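Local structure of putative major capsid protein (Cafeteriavirus-dependent mavirus, 6G44) at residues S294-I299 with M326-V331; G368-L373 with I426-S431. The protein probably forms the trimeric building block of the mavirus capsid shell through its double jelly-roll fold. All coordinates share one frame; numbering follows the deposited sequence.

How the interactions relate
Interactions 1 and 2 show how the two sheets of one jelly roll are tied together at separate places. In both, a strand of one sheet meets the other: 286-305 with 319-328 in interaction 1, and 425-428 with the turn that ends 366-369 in interaction 2. Strands 319-328 and 366-369 are the two outermost of that other sheet, so the contacts serve its opposite borders. Along the chain they come in series, the first closing before the second opens. Their centres are about 16 Å apart, and V331 packs on P430 where they meet. Only interaction 2 also reaches a neighbouring subunit, so it lies where this sandwich adjoins the next copy in the three-chain assembly.

Interaction 1. Residues S294-I299 with M326-V331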
loop_
_atom_site.group_PDB
_atom_site.type_symbol
_atom_site.label_atom_id
_atom_site.label_comp_id
_atom_site.label_asym_id
_atom_site.label_seq_id
_atom_site.Cartn_x
_atom_site.Cartn_y
_atom_site.Cartn_z
ATOM N N SER C 294 7.257 30.092 -0.145
ATOM C CA SER C 294 8.224 31.193 -0.322
ATOM C C SER C 294 9.563 30.804 0.266
ATOM O O SER C 294 9.585 30.221 1.334
ATOM C CB SER C 294 7.749 32.445 0.430
ATOM O OG SER C 294 6.474 32.888 0.005
ATOM N N LEU C 295 10.656 31.202 -0.382
ATOM C CA LEU C 295 11.978 31.113 0.220
ATOM C C LEU C 295 12.090 32.297 1.181
ATOM O O LEU C 295 12.009 33.465 0.766
ATOM C CB LEU C 295 13.056 31.181 -0.857
ATOM C CG LEU C 295 14.499 31.179 -0.309
ATOM C CD1 LEU C 295 14.806 29.848 0.362
ATOM C CD2 LEU C 295 15.442 31.468 -1.452
ATOM N N GLU C 296 12.228 32.006 2.460
ATOM C CA GLU C 296 12.319 33.053 3.486
ATOM C C GLU C 296 13.739 33.513 3.729
ATOM O O GLU C 296 13.967 34.686 4.076
ATOM C CB GLU C 296 11.738 32.590 4.803
ATOM C CG GLU C 296 10.250 32.402 4.779
ATOM C CD GLU C 296 9.462 33.688 4.606
ATOM O OE1 GLU C 296 9.970 34.806 4.919
ATOM O OE2 GLU C 296 8.311 33.558 4.154
ATOM N N GLY C 297 14.694 32.610 3.583
ATOM C CA GLY C 297 16.089 32.957 3.785
ATOM C C GLY C 297 17.002 31.899 3.255
ATOM O O GLY C 297 16.647 30.710 3.164
ATOM N N ASN C 298 18.193 32.328 2.868
ATOM C CA ASN C 298 19.208 31.396 2.445
ATOM C C ASN C 298 20.580 31.924 2.820
ATOM O O ASN C 298 20.758 33.128 3.031
ATOM C CB ASN C 298 19.109 31.098 0.950
ATOM C CG ASN C 298 19.435 32.289 0.095
ATOM O OD1 ASN C 298 20.573 32.452 -0.334
ATOM N ND2 ASN C 298 18.450 33.141 -0.130
ATOM N N ILE C 299 21.526 31.008 2.957
ATOM C CA ILE C 299 22.929 31.353 3.187
ATOM C C ILE C 299 23.773 30.188 2.734
ATOM O O ILE C 299 23.322 29.030 2.817
ATOM C CB ILE C 299 23.190 31.726 4.657
ATOM C CG1 ILE C 299 24.558 32.429 4.787
ATOM C CG2 ILE C 299 23.066 30.524 5.585
ATOM C CD1 ILE C 299 24.725 33.152 6.088
ATOM N N MET C 326 15.414 36.431 9.766
ATOM C CA MET C 326 14.348 36.491 8.779
ATOM C C MET C 326 13.134 37.158 9.407
ATOM O O MET C 326 12.541 36.629 10.368
ATOM C CB MET C 326 13.985 35.072 8.304
ATOM C CG MET C 326 15.143 34.376 7.611
ATOM S SD MET C 326 14.796 32.639 7.227
ATOM C CE MET C 326 14.912 31.850 8.829
ATOM N N ALA C 327 12.766 38.323 8.857
ATOM C CA ALA C 327 11.660 39.133 9.344
ATOM C C ALA C 327 10.391 38.703 8.635
ATOM O O ALA C 327 10.349 38.702 7.412
ATOM C CB ALA C 327 11.947 40.615 9.056
ATOM N N MET C 328 9.372 38.316 9.398
ATOM C CA MET C 328 8.085 37.924 8.840
ATOM C C MET C 328 6.988 38.786 9.438
ATOM O O MET C 328 6.994 39.032 10.627
ATOM C CB MET C 328 7.823 36.446 9.125
ATOM C CG MET C 328 8.731 35.568 8.277
ATOM S SD MET C 328 8.679 33.813 8.710
ATOM C CE MET C 328 9.891 33.752 9.987
ATOM N N ASN C 329 6.027 39.200 8.618
ATOM C CA ASN C 329 4.926 40.057 9.114
ATOM C C ASN C 329 3.743 39.285 9.728
ATOM O O ASN C 329 2.800 39.885 10.261
ATOM C CB ASN C 329 4.404 40.954 7.988
ATOM C CG ASN C 329 5.461 41.907 7.465
ATOM O OD1 ASN C 329 6.227 42.477 8.240
ATOM N ND2 ASN C 329 5.486 42.107 6.155
ATOM N N ASN C 330 3.784 37.950 9.643
ATOM C CA ASN C 330 2.717 37.082 10.122
ATOM C C ASN C 330 3.360 35.689 10.303
ATOM O O ASN C 330 4.495 35.491 9.869
ATOM C CB ASN C 330 1.554 37.078 9.124
ATOM C CG ASN C 330 1.988 36.682 7.737
ATOM O OD1 ASN C 330 2.285 35.507 7.491
ATOM N ND2 ASN C 330 2.049 37.655 6.819
ATOM N N VAL C 331 2.619 34.770 10.901
ATOM C CA VAL C 331 3.167 33.466 11.310
ATOM C C VAL C 331 2.722 32.382 10.309
ATOM O O VAL C 331 1.534 32.084 10.234
ATOM C CB VAL C 331 2.712 33.117 12.734
ATOM C CG1 VAL C 331 3.316 31.782 13.176
ATOM C CG2 VAL C 331 3.105 34.222 13.721
HETATM O O HOH W 1 11.797 36.545 5.769
#
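E296 and M326 meet across the gap between the two sheets of the second jelly roll, where strand 286-305 of one sheet runs nearly antiparallel to strand 319-328 of the other. The short axes stand 7.3 Å apart at an angle of 161°, and no direct hydrogen bond joins the segments: side chains and a water make the connection. E296 and G297 form a classic beta bulge opposite V472, and the side chain of M326 lies over this irregularity. Its CG comes 3.7 Å from the carbonyl O of E296, while SD settles 3.6 Å from the backbone N of G297 and 3.9 Å from CB of E296. The glycine thus receives the sulfur directly against its backbone. Only at its last torsion does the M326 chain bend (chi3 -74°), after extending from the backbone as far as the sulfur.

The glutamate illustrates how a charged group can serve an intersheet contact. Its chain turns at chi2 (-67°), carrying the carboxylate obliquely across the M328 side chain, whose CG lies 3.7 Å from OE1. The other oxygen, OE2, is engaged by a salt bridge to R476 and a hydrogen bond from S474, both on strand 464-482 of its own sheet. These partners would fix the rotation of the carboxylate, and R476 probably stabilises its negative charge; the same arginine also donates to OD1 of N330. A water finally spans the gap, 2.7 Å from OE1 of E296 and 3.1 Å from the carbonyl O of A327.

Interaction 2. Residues G368-L373 with I426-S431; sequences GIFREL and IFFRPS. With SO4 (sulfate ion), chain B.
F370 and F428 form a T-shaped pair: the edge of the F370 ring is directed at the face of F428, with centroids 6.0 Å apart and planes at 88°. CE2 of F370 makes the nearest approach, 4.3 Å from CG of F428, which lies close to the plane of the F370 ring. One face of F370 is covered near its rim by CG2 of the preceding I369. Beyond the pair, F428 meets the F335 ring at a shallow angle, and F370 also touches L381 of helix 375-384.

The pair joins strand 425-428 of one sheet of the second jelly roll to the turn that follows strand 366-369 of the other. There G368 and I369 make a G1 bulge against I361, and a type II turn, G368 to R371, runs into a type I turn, F370 to L373. F370 takes a positive phi as the third residue of the first turn, its CB directed toward F428 while its amide N-H is turned to the sulfate. That amide, F370 N, donates to sulfate O3 at 2.9 Å and 164°, and E372 N donates to O2, also at 2.9 Å. The ion, probably from the crystallisation liquor, is bonded too by T41 N of the second subunit, whose Y39 packs on F370. CG of R371 lies 3.3 Å from sulfate O1, and further out R371 NH1 and E372 OE2 form a salt bridge of 2.8 Å.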
loop_
_atom_site.group_PDB
_atom_site.type_symbol
_atom_site.label_atom_id
_atom_site.label_comp_id
_atom_site.label_asym_id
_atom_site.label_seq_id
_atom_site.Cartn_x
_atom_site.Cartn_y
_atom_site.Cartn_z
ATOM N N GLY C 368 17.719 28.718 20.613
ATOM C CA GLY C 368 18.243 27.356 20.794
ATOM C C GLY C 368 17.190 26.263 20.745
ATOM O O GLY C 368 17.414 25.165 21.264
ATOM N N ILE C 369 16.054 26.540 20.115
ATOM C CA ILE C 369 14.956 25.563 20.136
ATOM C C ILE C 369 15.372 24.379 19.243
ATOM O O ILE C 369 15.887 24.580 18.139
ATOM C CB ILE C 369 13.636 26.158 19.626
ATOM C CG1 ILE C 369 13.253 27.405 20.449
ATOM C CG2 ILE C 369 12.518 25.105 19.678
ATOM C CD1 ILE C 369 12.360 28.351 19.677
ATOM N N PHE C 370 15.132 23.172 19.753
ATOM C CA PHE C 370 15.497 21.887 19.125
ATOM C C PHE C 370 16.972 21.497 19.299
ATOM O O PHE C 370 17.384 20.485 18.756
ATOM C CB PHE C 370 15.127 21.779 17.628
ATOM C CG PHE C 370 13.660 21.937 17.303
ATOM C CD1 PHE C 370 12.639 21.627 18.207
ATOM C CD2 PHE C 370 13.310 22.345 16.023
ATOM C CE1 PHE C 370 11.296 21.759 17.832
ATOM C CE2 PHE C 370 11.979 22.479 15.666
ATOM C CZ PHE C 370 10.984 22.166 16.563
ATOM N N ARG C 371 17.740 22.253 20.078
ATOM C CA ARG C 371 19.154 21.890 20.293
ATOM C C ARG C 371 19.369 20.510 20.908
ATOM O O ARG C 371 20.435 19.935 20.713
ATOM C CB ARG C 371 19.888 22.945 21.129
ATOM C CG ARG C 371 19.421 23.077 22.556
ATOM C CD ARG C 371 20.020 24.329 23.209
ATOM N NE ARG C 371 21.454 24.168 23.430
ATOM C CZ ARG C 371 22.022 23.602 24.503
ATOM N NH1 ARG C 371 21.296 23.109 25.509
ATOM N NH2 ARG C 371 23.348 23.525 24.571
ATOM N N GLU C 372 18.376 19.975 21.614
ATOM C CA GLU C 372 18.501 18.648 22.221
ATOM C C GLU C 372 18.065 17.513 21.299
ATOM O O GLU C 372 18.057 16.357 21.717
ATOM C CB GLU C 372 17.723 18.585 23.545
ATOM C CG GLU C 372 18.144 19.639 24.589
ATOM C CD GLU C 372 19.618 19.559 25.023
ATOM O OE1 GLU C 372 20.262 18.483 24.911
ATOM O OE2 GLU C 372 20.136 20.608 25.495
ATOM N N LEU C 373 17.684 17.830 20.047
ATOM C CA LEU C 373 17.317 16.776 19.082
ATOM C C LEU C 373 18.494 16.259 18.295
ATOM O O LEU C 373 19.347 17.035 17.871
ATOM C CB LEU C 373 16.294 17.305 18.074
ATOM C CG LEU C 373 14.963 17.765 18.670
ATOM C CD1 LEU C 373 14.008 18.108 17.528
ATOM C CD2 LEU C 373 14.324 16.755 19.643
ATOM N N ILE C 426 13.573 18.990 6.530
ATOM C CA ILE C 426 12.914 19.013 7.841
ATOM C C ILE C 426 11.718 19.959 7.792
ATOM O O ILE C 426 11.891 21.174 7.671
ATOM C CB ILE C 426 13.861 19.367 9.003
ATOM C CG1 ILE C 426 15.015 18.369 9.077
ATOM C CG2 ILE C 426 13.090 19.397 10.326
ATOM C CD1 ILE C 426 16.179 18.828 9.941
ATOM N N PHE C 427 10.523 19.413 7.903
ATOM C CA PHE C 427 9.285 20.168 7.976
ATOM C C PHE C 427 8.933 20.373 9.431
ATOM O O PHE C 427 8.927 19.399 10.208
ATOM C CB PHE C 427 8.140 19.424 7.277
ATOM C CG PHE C 427 8.315 19.284 5.787
ATOM C CD1 PHE C 427 7.949 20.317 4.935
ATOM C CD2 PHE C 427 8.819 18.108 5.208
ATOM C CE1 PHE C 427 8.077 20.180 3.564
ATOM C CE2 PHE C 427 8.925 17.977 3.829
ATOM C CZ PHE C 427 8.578 19.035 3.008
ATOM N N PHE C 428 8.687 21.624 9.850
ATOM C CA PHE C 428 8.227 21.904 11.229
ATOM C C PHE C 428 7.220 23.044 11.239
ATOM O O PHE C 428 7.255 23.914 10.360
ATOM C CB PHE C 428 9.400 22.176 12.196
ATOM C CG PHE C 428 10.063 23.525 12.013
ATOM C CD1 PHE C 428 9.624 24.632 12.722
ATOM C CD2 PHE C 428 11.176 23.677 11.173
ATOM C CE1 PHE C 428 10.219 25.874 12.537
ATOM C CE2 PHE C 428 11.786 24.903 11.019
ATOM C CZ PHE C 428 11.303 26.015 11.701
ATOM N N ARG C 429 6.286 22.974 12.177
ATOM C CA ARG C 429 5.216 23.965 12.337
ATOM C C ARG C 429 5.550 24.854 13.539
ATOM O O ARG C 429 6.288 24.436 14.435
ATOM C CB ARG C 429 3.900 23.248 12.615
ATOM C CG ARG C 429 3.448 22.289 11.530
ATOM C CD ARG C 429 2.195 21.595 11.970
ATOM N NE ARG C 429 1.714 20.602 11.013
ATOM C CZ ARG C 429 0.900 20.843 9.999
ATOM N NH1 ARG C 429 0.409 22.053 9.782
ATOM N NH2 ARG C 429 0.511 19.846 9.217
ATOM N N PRO C 430 4.963 26.043 13.628
ATOM C CA PRO C 430 5.208 26.864 14.828
ATOM C C PRO C 430 4.781 26.149 16.121
ATOM O O PRO C 430 5.437 26.301 17.168
ATOM C CB PRO C 430 4.412 28.145 14.553
ATOM C CG PRO C 430 3.529 27.857 13.425
ATOM C CD PRO C 430 4.140 26.747 12.627
ATOM N N SER C 431 3.745 25.327 16.049
ATOM C CA SER C 431 3.312 24.542 17.214
ATOM C C SER C 431 4.339 23.500 17.654
ATOM O O SER C 431 4.378 23.138 18.829
ATOM C CB SER C 431 1.937 23.930 16.967
ATOM O OG SER C 431 1.879 23.144 15.783
HETATM S S SO4 B . 15.181 21.941 23.201
HETATM O O1 SO4 B . 16.339 22.795 23.599
HETATM O O2 SO4 B . 15.716 20.884 22.322
HETATM O O3 SO4 B . 14.199 22.806 22.475
HETATM O O4 SO4 B . 14.585 21.353 24.420
#